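PDB 3P02: uncharacterized protein from Bacteroides ovatus, which is of unknown function but joins an N-terminal domain that is probably an immunoglobulin-like beta sandwich to a C-terminal domain built on a large antiparallel sheet. Local coordinates for residues Y39-L44 and R145-R150; R83-K88 and I109-D114; Y90-E95 and L124-C129; L96-P99 and H104-L107. One frame throughout, in Å; residues are numbered along the deposited sequence.

Contact 1 (Y39-L44 and R145-R150)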
loop_
_atom_site.group_PDB
_atom_site.type_symbol
_atom_site.label_atom_id
_atom_site.label_comp_id
_atom_site.label_asym_id
_atom_site.label_seq_id
_atom_site.Cartn_x
_atom_site.Cartn_y
_atom_site.Cartn_z
ATOM N N TYR A 39 6.709 7.991 11.163
ATOM C CA TYR A 39 7.088 6.621 11.464
ATOM C C TYR A 39 8.371 6.641 12.298
ATOM O O TYR A 39 9.351 7.286 11.903
ATOM C CB TYR A 39 7.291 5.829 10.187
ATOM C CG TYR A 39 7.833 4.444 10.437
ATOM C CD1 TYR A 39 7.008 3.421 10.902
ATOM C CD2 TYR A 39 9.159 4.136 10.156
ATOM C CE1 TYR A 39 7.506 2.133 11.117
ATOM C CE2 TYR A 39 9.669 2.858 10.378
ATOM C CZ TYR A 39 8.844 1.866 10.875
ATOM O OH TYR A 39 9.359 0.609 11.076
ATOM N N ASN A 40 8.384 5.915 13.432
ATOM C CA ASN A 40 9.584 5.889 14.284
ATOM C C ASN A 40 10.357 4.632 14.023
ATOM O O ASN A 40 9.912 3.549 14.379
ATOM C CB ASN A 40 9.192 5.995 15.767
ATOM C CG ASN A 40 8.531 7.302 16.021
ATOM O OD1 ASN A 40 7.293 7.405 16.126
ATOM N ND2 ASN A 40 9.315 8.337 15.918
ATOM N N LEU A 41 11.485 4.766 13.316
ATOM C CA LEU A 41 12.319 3.640 12.943
ATOM C C LEU A 41 13.308 3.334 14.098
ATOM O O LEU A 41 14.163 4.173 14.373
ATOM C CB LEU A 41 13.053 4.005 11.636
ATOM C CG LEU A 41 14.056 2.995 11.083
ATOM C CD1 LEU A 41 13.451 1.606 10.926
ATOM C CD2 LEU A 41 14.578 3.458 9.733
ATOM N N PRO A 42 13.210 2.146 14.760
ATOM C CA PRO A 42 14.099 1.854 15.900
ATOM C C PRO A 42 15.545 1.668 15.481
ATOM O O PRO A 42 15.827 0.977 14.490
ATOM C CB PRO A 42 13.531 0.552 16.500
ATOM C CG PRO A 42 12.108 0.483 16.010
ATOM C CD PRO A 42 12.188 1.094 14.601
ATOM N N VAL A 43 16.451 2.248 16.283
ATOM C CA VAL A 43 17.899 2.176 16.117
ATOM C C VAL A 43 18.420 1.414 17.335
ATOM O O VAL A 43 17.984 1.722 18.447
ATOM C CB VAL A 43 18.484 3.630 16.018
ATOM C CG1 VAL A 43 20.020 3.632 15.986
ATOM C CG2 VAL A 43 17.926 4.361 14.794
ATOM N N LEU A 44 19.323 0.444 17.146
ATOM C CA LEU A 44 19.930 -0.320 18.258
ATOM C C LEU A 44 21.410 -0.112 18.313
ATOM O O LEU A 44 22.049 -0.151 17.266
ATOM C CB LEU A 44 19.716 -1.846 18.068
ATOM C CG LEU A 44 18.328 -2.455 17.981
ATOM C CD1 LEU A 44 18.433 -3.908 17.573
ATOM C CD2 LEU A 44 17.599 -2.399 19.311
ATOM N N ARG A 145 22.373 -2.764 8.736
ATOM C CA ARG A 145 22.686 -1.338 8.668
ATOM C C ARG A 145 21.662 -0.552 7.844
ATOM O O ARG A 145 21.585 0.665 8.014
ATOM C CB ARG A 145 24.074 -1.082 8.036
ATOM C CG ARG A 145 25.239 -1.756 8.701
ATOM C CD ARG A 145 25.380 -1.478 10.184
ATOM N NE ARG A 145 26.578 -2.201 10.612
ATOM C CZ ARG A 145 26.787 -2.705 11.820
ATOM N NH1 ARG A 145 25.886 -2.532 12.786
ATOM N NH2 ARG A 145 27.875 -3.428 12.061
ATOM N N THR A 146 20.896 -1.229 6.984
ATOM C CA THR A 146 19.957 -0.617 6.039
ATOM C C THR A 146 18.532 -1.154 6.213
ATOM O O THR A 146 18.313 -2.363 6.268
ATOM C CB THR A 146 20.498 -0.859 4.608
ATOM O OG1 THR A 146 21.763 -0.197 4.543
ATOM C CG2 THR A 146 19.598 -0.284 3.515
ATOM N N ALA A 147 17.566 -0.229 6.271
ATOM C CA ALA A 147 16.132 -0.519 6.336
ATOM C C ALA A 147 15.464 -0.001 5.059
ATOM O O ALA A 147 15.879 1.043 4.520
ATOM C CB ALA A 147 15.522 0.176 7.557
ATOM N N VAL A 148 14.480 -0.737 4.535
ATOM C CA VAL A 148 13.766 -0.277 3.345
ATOM C C VAL A 148 12.309 -0.120 3.739
ATOM O O VAL A 148 11.673 -1.116 4.098
ATOM C CB VAL A 148 13.929 -1.201 2.129
ATOM C CG1 VAL A 148 13.163 -0.613 0.934
ATOM C CG2 VAL A 148 15.399 -1.387 1.788
ATOM N N LEU A 149 11.778 1.108 3.672
ATOM C CA LEU A 149 10.414 1.369 4.111
ATOM C C LEU A 149 9.492 1.555 2.933
ATOM O O LEU A 149 9.807 2.342 2.034
ATOM C CB LEU A 149 10.357 2.618 5.000
ATOM C CG LEU A 149 11.357 2.665 6.165
ATOM C CD1 LEU A 149 11.193 3.987 6.905
ATOM C CD2 LEU A 149 11.110 1.483 7.145
ATOM N N ARG A 150 8.351 0.843 2.950
ATOM C CA ARG A 150 7.343 0.917 1.893
ATOM C C ARG A 150 6.083 1.587 2.428
ATOM O O ARG A 150 5.401 0.960 3.244
ATOM C CB ARG A 150 7.001 -0.496 1.390
ATOM C CG ARG A 150 6.635 -0.514 -0.080
ATOM C CD ARG A 150 5.490 -1.429 -0.398
ATOM N NE ARG A 150 4.543 -0.768 -1.295
ATOM C CZ ARG A 150 3.587 -1.391 -1.967
ATOM N NH1 ARG A 150 3.445 -2.708 -1.867
ATOM N NH2 ARG A 150 2.767 -0.706 -2.743
#

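Contact 2 (R83-K88 and I109-D114). With EDO (1,2-ethanediol), chain G.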
loop_
_atom_site.group_PDB
_atom_site.type_symbol
_atom_site.label_atom_id
_atom_site.label_comp_id
_atom_site.label_asym_id
_atom_site.label_seq_id
_atom_site.Cartn_x
_atom_site.Cartn_y
_atom_site.Cartn_z
ATOM N N ARG A 83 10.180 1.614 -6.637
ATOM C CA ARG A 83 10.751 2.870 -7.104
ATOM C C ARG A 83 11.143 3.676 -5.903
ATOM O O ARG A 83 10.447 3.625 -4.886
ATOM C CB ARG A 83 9.708 3.652 -7.933
ATOM C CG ARG A 83 9.299 2.910 -9.212
ATOM C CD ARG A 83 8.259 3.669 -10.010
ATOM N NE ARG A 83 8.733 4.996 -10.421
ATOM C CZ ARG A 83 7.995 5.882 -11.088
ATOM N NH1 ARG A 83 6.750 5.590 -11.442
ATOM N NH2 ARG A 83 8.496 7.068 -11.402
ATOM N N GLU A 84 12.255 4.415 -5.994
ATOM C CA GLU A 84 12.659 5.248 -4.875
ATOM C C GLU A 84 11.607 6.310 -4.594
ATOM O O GLU A 84 11.216 7.051 -5.497
ATOM C CB GLU A 84 14.027 5.893 -5.143
ATOM C CG GLU A 84 14.504 6.756 -3.985
ATOM C CD GLU A 84 15.794 7.495 -4.304
ATOM O OE1 GLU A 84 16.726 6.857 -4.836
ATOM O OE2 GLU A 84 15.868 8.716 -4.043
ATOM N N LEU A 85 11.177 6.408 -3.326
ATOM C CA LEU A 85 10.207 7.423 -2.955
ATOM C C LEU A 85 10.828 8.830 -3.146
ATOM O O LEU A 85 11.869 9.119 -2.535
ATOM C CB LEU A 85 9.795 7.213 -1.479
ATOM C CG LEU A 85 8.758 8.213 -0.947
ATOM C CD1 LEU A 85 7.416 8.031 -1.665
ATOM C CD2 LEU A 85 8.557 8.043 0.560
ATOM N N PRO A 86 10.247 9.714 -3.997
ATOM C CA PRO A 86 10.831 11.062 -4.153
ATOM C C PRO A 86 10.866 11.837 -2.831
ATOM O O PRO A 86 10.003 11.674 -1.944
ATOM C CB PRO A 86 9.916 11.741 -5.182
ATOM C CG PRO A 86 9.352 10.567 -5.965
ATOM C CD PRO A 86 9.089 9.525 -4.895
ATOM N N GLN A 87 11.886 12.704 -2.727
ATOM C CA GLN A 87 12.236 13.466 -1.541
ATOM C C GLN A 87 11.117 14.425 -1.065
ATOM O O GLN A 87 11.020 14.713 0.132
ATOM C CB GLN A 87 13.594 14.180 -1.802
ATOM C CG GLN A 87 13.712 15.631 -1.501
ATOM C CD GLN A 87 15.096 15.869 -0.969
ATOM O OE1 GLN A 87 15.380 15.547 0.183
ATOM N NE2 GLN A 87 16.011 16.341 -1.820
ATOM N N LYS A 88 10.240 14.863 -1.967
ATOM C CA LYS A 88 9.149 15.737 -1.543
ATOM C C LYS A 88 8.147 15.019 -0.624
ATOM O O LYS A 88 7.428 15.680 0.123
ATOM C CB LYS A 88 8.431 16.344 -2.749
ATOM C CG LYS A 88 7.728 15.342 -3.661
ATOM C CD LYS A 88 6.935 16.137 -4.703
ATOM C CE LYS A 88 5.990 15.284 -5.480
ATOM N NZ LYS A 88 5.023 16.123 -6.243
ATOM N N ILE A 109 10.671 9.513 10.831
ATOM C CA ILE A 109 10.522 9.829 9.415
ATOM C C ILE A 109 9.129 10.388 9.200
ATOM O O ILE A 109 8.151 9.654 9.370
ATOM C CB ILE A 109 10.792 8.622 8.487
ATOM C CG1 ILE A 109 12.194 8.015 8.774
ATOM C CG2 ILE A 109 10.662 9.051 7.009
ATOM C CD1 ILE A 109 12.227 6.595 8.923
ATOM N N GLU A 110 9.044 11.670 8.798
ATOM C CA GLU A 110 7.752 12.294 8.537
ATOM C C GLU A 110 7.366 12.066 7.096
ATOM O O GLU A 110 8.040 12.560 6.195
ATOM C CB GLU A 110 7.791 13.789 8.854
ATOM C CG GLU A 110 7.945 14.061 10.351
ATOM C CD GLU A 110 7.927 15.515 10.791
ATOM O OE1 GLU A 110 7.884 16.409 9.914
ATOM O OE2 GLU A 110 7.949 15.761 12.020
ATOM N N PHE A 111 6.343 11.257 6.870
ATOM C CA PHE A 111 5.828 11.042 5.522
ATOM C C PHE A 111 4.726 12.056 5.230
ATOM O O PHE A 111 3.865 12.289 6.100
ATOM C CB PHE A 111 5.261 9.626 5.394
ATOM C CG PHE A 111 6.354 8.578 5.379
ATOM C CD1 PHE A 111 7.086 8.333 4.219
ATOM C CD2 PHE A 111 6.693 7.885 6.536
ATOM C CE1 PHE A 111 8.067 7.344 4.186
ATOM C CE2 PHE A 111 7.697 6.910 6.510
ATOM C CZ PHE A 111 8.387 6.661 5.338
ATOM N N SER A 112 4.737 12.627 4.014
ATOM C CA SER A 112 3.721 13.579 3.534
ATOM C C SER A 112 3.365 13.112 2.147
ATOM O O SER A 112 4.071 13.424 1.190
ATOM C CB SER A 112 4.274 15.002 3.549
ATOM O OG SER A 112 4.569 15.408 4.874
ATOM N N LEU A 113 2.341 12.234 2.046
ATOM C CA LEU A 113 2.062 11.546 0.785
ATOM C C LEU A 113 0.907 12.034 -0.065
ATOM O O LEU A 113 0.523 11.315 -0.994
ATOM C CB LEU A 113 1.844 10.053 1.107
ATOM C CG LEU A 113 2.908 9.400 2.052
ATOM C CD1 LEU A 113 2.618 7.937 2.238
ATOM C CD2 LEU A 113 4.347 9.557 1.485
ATOM N N ASP A 114 0.417 13.256 0.170
ATOM C CA ASP A 114 -0.658 13.800 -0.679
ATOM C C ASP A 114 -0.241 13.759 -2.129
ATOM O O ASP A 114 0.893 14.122 -2.469
ATOM C CB ASP A 114 -1.005 15.237 -0.258
ATOM C CG ASP A 114 -1.564 15.314 1.141
ATOM O OD1 ASP A 114 -0.945 14.730 2.064
ATOM O OD2 ASP A 114 -2.544 16.042 1.338
HETATM C C1 EDO G . 4.334 16.270 -0.451
HETATM O O1 EDO G . 4.844 16.855 -1.664
HETATM C C2 EDO G . 3.112 15.412 -0.747
HETATM O O2 EDO G . 2.373 16.033 -1.799
HETATM O O HOH W 1 2.329 14.487 -4.999
#

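Contact 3 (Y90-E95 and L124-C129). With EDO (1,2-ethanediol), chain E.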
loop_
_atom_site.group_PDB
_atom_site.type_symbol
_atom_site.label_atom_id
_atom_site.label_comp_id
_atom_site.label_asym_id
_atom_site.label_seq_id
_atom_site.Cartn_x
_atom_site.Cartn_y
_atom_site.Cartn_z
ATOM N N TYR A 90 8.980 12.936 1.976
ATOM C CA TYR A 90 9.405 12.589 3.320
ATOM C C TYR A 90 10.436 13.557 3.846
ATOM O O TYR A 90 11.048 14.323 3.087
ATOM C CB TYR A 90 10.001 11.132 3.355
ATOM C CG TYR A 90 11.264 10.980 2.530
ATOM C CD1 TYR A 90 12.512 11.358 3.042
ATOM C CD2 TYR A 90 11.203 10.568 1.202
ATOM C CE1 TYR A 90 13.666 11.297 2.254
ATOM C CE2 TYR A 90 12.352 10.492 0.412
ATOM C CZ TYR A 90 13.579 10.867 0.940
ATOM O OH TYR A 90 14.694 10.824 0.147
ATOM N N SER A 91 10.671 13.469 5.161
ATOM C CA SER A 91 11.764 14.186 5.809
ATOM C C SER A 91 12.238 13.413 7.022
ATOM O O SER A 91 11.452 12.793 7.738
ATOM C CB SER A 91 11.392 15.618 6.175
ATOM O OG SER A 91 10.538 15.683 7.301
ATOM N N PHE A 92 13.545 13.429 7.234
ATOM C CA PHE A 92 14.115 12.764 8.402
ATOM C C PHE A 92 15.415 13.465 8.772
ATOM O O PHE A 92 16.105 13.960 7.882
ATOM C CB PHE A 92 14.303 11.246 8.200
ATOM C CG PHE A 92 15.297 10.842 7.143
ATOM C CD1 PHE A 92 16.660 10.793 7.426
ATOM C CD2 PHE A 92 14.876 10.471 5.876
ATOM C CE1 PHE A 92 17.579 10.390 6.454
ATOM C CE2 PHE A 92 15.800 10.087 4.899
ATOM C CZ PHE A 92 17.144 10.048 5.189
ATOM N N PRO A 93 15.781 13.528 10.059
ATOM C CA PRO A 93 17.051 14.193 10.407
ATOM C C PRO A 93 18.243 13.366 9.912
ATOM O O PRO A 93 18.224 12.126 9.989
ATOM C CB PRO A 93 17.002 14.290 11.933
ATOM C CG PRO A 93 16.100 13.181 12.349
ATOM C CD PRO A 93 15.062 13.050 11.262
ATOM N N LYS A 94 19.277 14.041 9.394
ATOM C CA LYS A 94 20.455 13.358 8.850
ATOM C C LYS A 94 21.396 12.894 9.951
ATOM O O LYS A 94 22.248 12.052 9.702
ATOM C CB LYS A 94 21.215 14.241 7.846
ATOM C CG LYS A 94 20.362 14.698 6.658
ATOM C CD LYS A 94 19.639 13.560 5.873
ATOM C CE LYS A 94 18.190 13.940 5.651
ATOM N NZ LYS A 94 17.548 13.216 4.526
ATOM N N GLU A 95 21.241 13.436 11.158
ATOM C CA GLU A 95 22.084 13.096 12.298
ATOM C C GLU A 95 21.321 13.058 13.590
ATOM O O GLU A 95 20.330 13.765 13.764
ATOM C CB GLU A 95 23.239 14.100 12.460
ATOM C CG GLU A 95 24.326 13.953 11.412
ATOM C CD GLU A 95 25.431 14.983 11.523
ATOM O OE1 GLU A 95 25.314 15.897 12.371
ATOM O OE2 GLU A 95 26.421 14.870 10.767
ATOM N N LEU A 124 11.698 3.656 0.493
ATOM C CA LEU A 124 12.697 4.563 1.031
ATOM C C LEU A 124 13.821 3.726 1.693
ATOM O O LEU A 124 13.605 3.139 2.762
ATOM C CB LEU A 124 12.041 5.536 2.039
ATOM C CG LEU A 124 12.987 6.484 2.770
ATOM C CD1 LEU A 124 13.764 7.394 1.782
ATOM C CD2 LEU A 124 12.226 7.315 3.829
ATOM N N PRO A 125 14.982 3.617 1.001
ATOM C CA PRO A 125 16.092 2.814 1.532
ATOM C C PRO A 125 17.016 3.689 2.386
ATOM O O PRO A 125 17.509 4.708 1.912
ATOM C CB PRO A 125 16.768 2.298 0.245
ATOM C CG PRO A 125 16.602 3.432 -0.746
ATOM C CD PRO A 125 15.294 4.163 -0.343
ATOM N N LEU A 126 17.217 3.331 3.658
ATOM C CA LEU A 126 17.994 4.163 4.578
ATOM C C LEU A 126 19.095 3.408 5.223
ATOM O O LEU A 126 18.842 2.303 5.694
ATOM C CB LEU A 126 17.076 4.674 5.721
ATOM C CG LEU A 126 15.824 5.393 5.316
ATOM C CD1 LEU A 126 14.974 5.677 6.533
ATOM C CD2 LEU A 126 16.168 6.689 4.628
ATOM N N LYS A 127 20.272 4.015 5.349
ATOM C CA LYS A 127 21.357 3.332 6.041
ATOM C C LYS A 127 21.826 4.175 7.215
ATOM O O LYS A 127 21.866 5.394 7.116
ATOM C CB LYS A 127 22.540 3.064 5.077
ATOM C CG LYS A 127 23.696 2.299 5.745
ATOM C CD LYS A 127 24.780 1.872 4.773
ATOM C CE LYS A 127 25.828 1.067 5.496
ATOM N NZ LYS A 127 26.975 0.713 4.601
ATOM N N VAL A 128 22.209 3.511 8.295
ATOM C CA VAL A 128 22.762 4.145 9.483
ATOM C C VAL A 128 24.279 3.890 9.480
ATOM O O VAL A 128 24.713 2.773 9.159
ATOM C CB VAL A 128 22.048 3.696 10.809
ATOM C CG1 VAL A 128 22.105 2.185 11.034
ATOM C CG2 VAL A 128 22.609 4.451 12.016
ATOM N N CYS A 129 25.080 4.938 9.835
ATOM C CA CYS A 129 26.545 4.924 9.839
ATOM C C CYS A 129 27.068 5.791 10.984
ATOM O O CYS A 129 26.311 6.555 11.563
ATOM C CB CYS A 129 27.033 5.453 8.490
ATOM S SG CYS A 129 28.741 5.026 8.080
HETATM C C1 EDO E . 28.327 3.682 4.172
HETATM O O1 EDO E . 29.207 2.568 4.335
HETATM C C2 EDO E . 29.102 4.987 4.089
HETATM O O2 EDO E . 28.164 6.067 4.034
#

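Contact 4 (L96-P99 and H104-L107)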
loop_
_atom_site.group_PDB
_atom_site.type_symbol
_atom_site.label_atom_id
_atom_site.label_comp_id
_atom_site.label_asym_id
_atom_site.label_seq_id
_atom_site.Cartn_x
_atom_site.Cartn_y
_atom_site.Cartn_z
ATOM N N LEU A 96 21.854 12.252 14.521
ATOM C CA LEU A 96 21.330 12.038 15.868
ATOM C C LEU A 96 22.465 11.706 16.807
ATOM O O LEU A 96 23.386 10.978 16.416
ATOM C CB LEU A 96 20.335 10.853 15.861
ATOM C CG LEU A 96 18.825 11.126 15.823
ATOM C CD1 LEU A 96 18.345 11.407 14.435
ATOM C CD2 LEU A 96 18.069 9.891 16.247
ATOM N N THR A 97 22.383 12.191 18.045
ATOM C CA THR A 97 23.344 11.842 19.073
ATOM C C THR A 97 22.687 10.793 19.961
ATOM O O THR A 97 21.537 10.979 20.397
ATOM C CB THR A 97 23.799 13.071 19.868
ATOM O OG1 THR A 97 24.593 13.877 19.000
ATOM C CG2 THR A 97 24.626 12.675 21.101
ATOM N N ILE A 98 23.372 9.653 20.155
ATOM C CA ILE A 98 22.914 8.630 21.082
ATOM C C ILE A 98 23.814 8.759 22.311
ATOM O O ILE A 98 25.011 8.477 22.215
ATOM C CB ILE A 98 22.895 7.188 20.511
ATOM C CG1 ILE A 98 22.113 7.094 19.185
ATOM C CG2 ILE A 98 22.347 6.212 21.572
ATOM C CD1 ILE A 98 22.240 5.690 18.497
ATOM N N PRO A 99 23.285 9.237 23.454
ATOM C CA PRO A 99 24.140 9.401 24.648
ATOM C C PRO A 99 24.766 8.101 25.142
ATOM O O PRO A 99 24.182 7.027 24.991
ATOM C CB PRO A 99 23.167 9.942 25.705
ATOM C CG PRO A 99 22.040 10.537 24.933
ATOM C CD PRO A 99 21.891 9.647 23.727
ATOM N N HIS A 104 19.513 2.447 22.709
ATOM C CA HIS A 104 18.424 2.557 21.760
ATOM C C HIS A 104 18.299 4.001 21.298
ATOM O O HIS A 104 18.750 4.923 21.982
ATOM C CB HIS A 104 17.110 2.087 22.439
ATOM C CG HIS A 104 16.765 2.914 23.645
ATOM N ND1 HIS A 104 15.933 4.016 23.548
ATOM C CD2 HIS A 104 17.219 2.819 24.919
ATOM C CE1 HIS A 104 15.881 4.534 24.770
ATOM N NE2 HIS A 104 16.645 3.859 25.626
ATOM N N ALA A 105 17.649 4.194 20.153
ATOM C CA ALA A 105 17.300 5.501 19.607
ATOM C C ALA A 105 16.195 5.327 18.587
ATOM O O ALA A 105 15.838 4.196 18.251
ATOM C CB ALA A 105 18.516 6.164 18.970
ATOM N N LEU A 106 15.610 6.442 18.144
ATOM C CA LEU A 106 14.552 6.414 17.140
ATOM C C LEU A 106 14.831 7.406 16.044
ATOM O O LEU A 106 15.234 8.534 16.322
ATOM C CB LEU A 106 13.209 6.756 17.794
ATOM C CG LEU A 106 12.583 5.643 18.644
ATOM C CD1 LEU A 106 11.402 6.183 19.368
ATOM C CD2 LEU A 106 12.154 4.436 17.779
ATOM N N LEU A 107 14.624 6.982 14.809
ATOM C CA LEU A 107 14.734 7.863 13.673
ATOM C C LEU A 107 13.319 8.221 13.257
ATOM O O LEU A 107 12.620 7.353 12.734
ATOM C CB LEU A 107 15.522 7.254 12.505
ATOM C CG LEU A 107 15.605 8.144 11.233
ATOM C CD1 LEU A 107 16.327 9.457 11.513
ATOM C CD2 LEU A 107 16.293 7.405 10.111
#

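Contact 1 (Y39-L44 and R145-R150)
Y39 and L41 reach across from strand 36-45 to meet A147 and L149 of strand 146-154, and together they form part of the hydrophobic core between the two sheets of a beta sandwich, consistent with the E-set, immunoglobulin-like class of this domain. The two short strands run antiparallel at 165°, with their axes 10.0 Å apart. This is face-to-face stacking of sheets rather than pairing within one, and no hydrogen bond spans the gap.

The aromatic part of the contact belongs to Y39. With CG anti to the backbone N (chi1 174°), its ring is carried into the interior and lies obliquely against the isobutyl end of L149. Both methyls of that leucine meet the CD2-CE2 bond of the ring: Y39 CD2 is 3.8 Å from L149 CD1, and Y39 CE2 is 3.8 Å from L149 CD2. T25 and V27 of strand 25-30 also pack on the tyrosine.

The aliphatic part is carried by L41. F15 of strand 13-15 touches both L41 and A147, while L126 of strand 122-130 also packs on L41. A single branch makes its contacts to strand 146-154: L41 CD2 lies 4.4 Å from L149 CD1 and 4.0 Å from A147 CB.

Contact 2 (R83-K88 and I109-D114)
L85 and F111 close one end of the probable immunoglobulin-like sandwich, where the turn after strand 83-84 passes the last residues of strand 104-112. L85 CD2 comes up to the edge of the F111 ring, near its plane, 3.7 Å from F111 CE1. One face of that ring is taken by I109 CG2, whereas L85 is backed by W122 and L116.

Closer to the surface, K88 faces S112 and D114 across a 1,2-ethanediol, probably left from the crystallisation liquor. CG of K88 sits between the backbone N and the carbonyl carbon (chi1 64°), and from there the chain runs out extended. Its CB, CG and CD pass in turn alongside the diol, each 3.8 Å from EDO O1. Beyond them the ammonium group turns to a water, with K88 NZ 3.4 Å from the water oxygen, a weak bond. Thus the lysine has no direct bond to the other segment and reaches it through solvent. The D114 carbonyl collects two donors: EDO O2, modelled at a doubtfully short 2.5 Å from D114 O, and the same water, whose oxygen lies 2.9 Å from D114 O.

Contact 3 (Y90-E95 and L124-C129)
Y90 lies flat over the end of L124, and two residues on, F92 meets L126 in a different way. In the first pair the leucine presents its methyls to one face of the tyrosine ring. L124 CD1 is 3.8 Å from the centroid of the Y90 ring and 20° off the ring normal, a CH-pi contact displaced toward the phenol end, where Y90 CZ is 3.6 Å away. The second methyl works farther back, with L124 CD2 4.0 Å from Y90 CG, so the forked leucine end spans the ring lengthwise.

F92 and L126 instead point opposite ways and run alongside one another. The methyl comes obliquely to the phenyl corner, with L126 CD2 3.4 Å from F92 CE2 and 3.5 Å from F92 CZ, which is tight packing. Both aromatic residues hold CG between the backbone N and the carbonyl carbon (chi1 64° for Y90), and this turns the two rings inward from an extended backbone. K94 folds back so that its NZ stands 3.2 Å above the plane of the F92 ring, toward the rim.

These are core contacts of the sandwich. S91 bonds by its backbone to E110 of strand 104-112, F92 and L126 both touch I109 there, and strand 122-130 lies between strands 55-61 and 146-154, with P125 packed on helix 65-74.

Contact 4 (L96-P99 and H104-L107)
I98 and A105 form the firm half of a beta-arch, in which the chain turns through residues 100-103 and returns in the opposite sheet of the sandwich. The short strands are antiparallel at 166°, yet no hydrogen bond joins them: I98 pairs by its backbone with R55 in one sheet, and A105 with V43 in the other. They face each other through side chains, and the small alanine lets the backbones close to 6.6 Å between I98 CA and A105 CA.

Here the fit is close. The CG1-CD1 branch of I98 lies against the alanine methyl, with I98 CG1 3.7 Å and I98 CD1 3.8 Å from A105 CB. V43 of strand 36-45 touches both residues.

Toward L107 the arch opens, and its strands diverge to 8.1 Å between L96 CA and L107 CA. L96 bridges this wider part, but it was modelled in two conformers, so its short approach to the L106 carbonyl is doubtful. In the conformer described, L96 CD1 is 4.1 Å from L107 CD1, and F59 packs on both leucines.

H104 and L106 start their side chains away from the other strand, are exposed, and contribute mainly backbone. The H104 carbonyl also accepts a hydrogen bond from Q102 NE2 in the turn, while I98 CG2 rests 3.8 Å from H104 O.

How the contacts relate
Starting from the N terminus, strand 36-45 opens contact 1, which closes only at strand 146-154, about a hundred residues later; the other three contacts all fall within that span. Contact 2 begins at 83-88 and contact 3 at 90-95, but contact 2 finishes first, at 109-114, before contact 3 ends on 124-129, so these two cross. Contact 4, a short beta-arch from 96-99 to 104-107, lies inside both. Strand 104-112 serves contacts 2 and 4, and bonds to strand 36-45 of contact 1 and to S91 of contact 3. Bonds from L124 and L126 to strand 146-154 join contacts 1 and 3 within one sheet, while each contact links the sandwich's two sheets by side-chain packing.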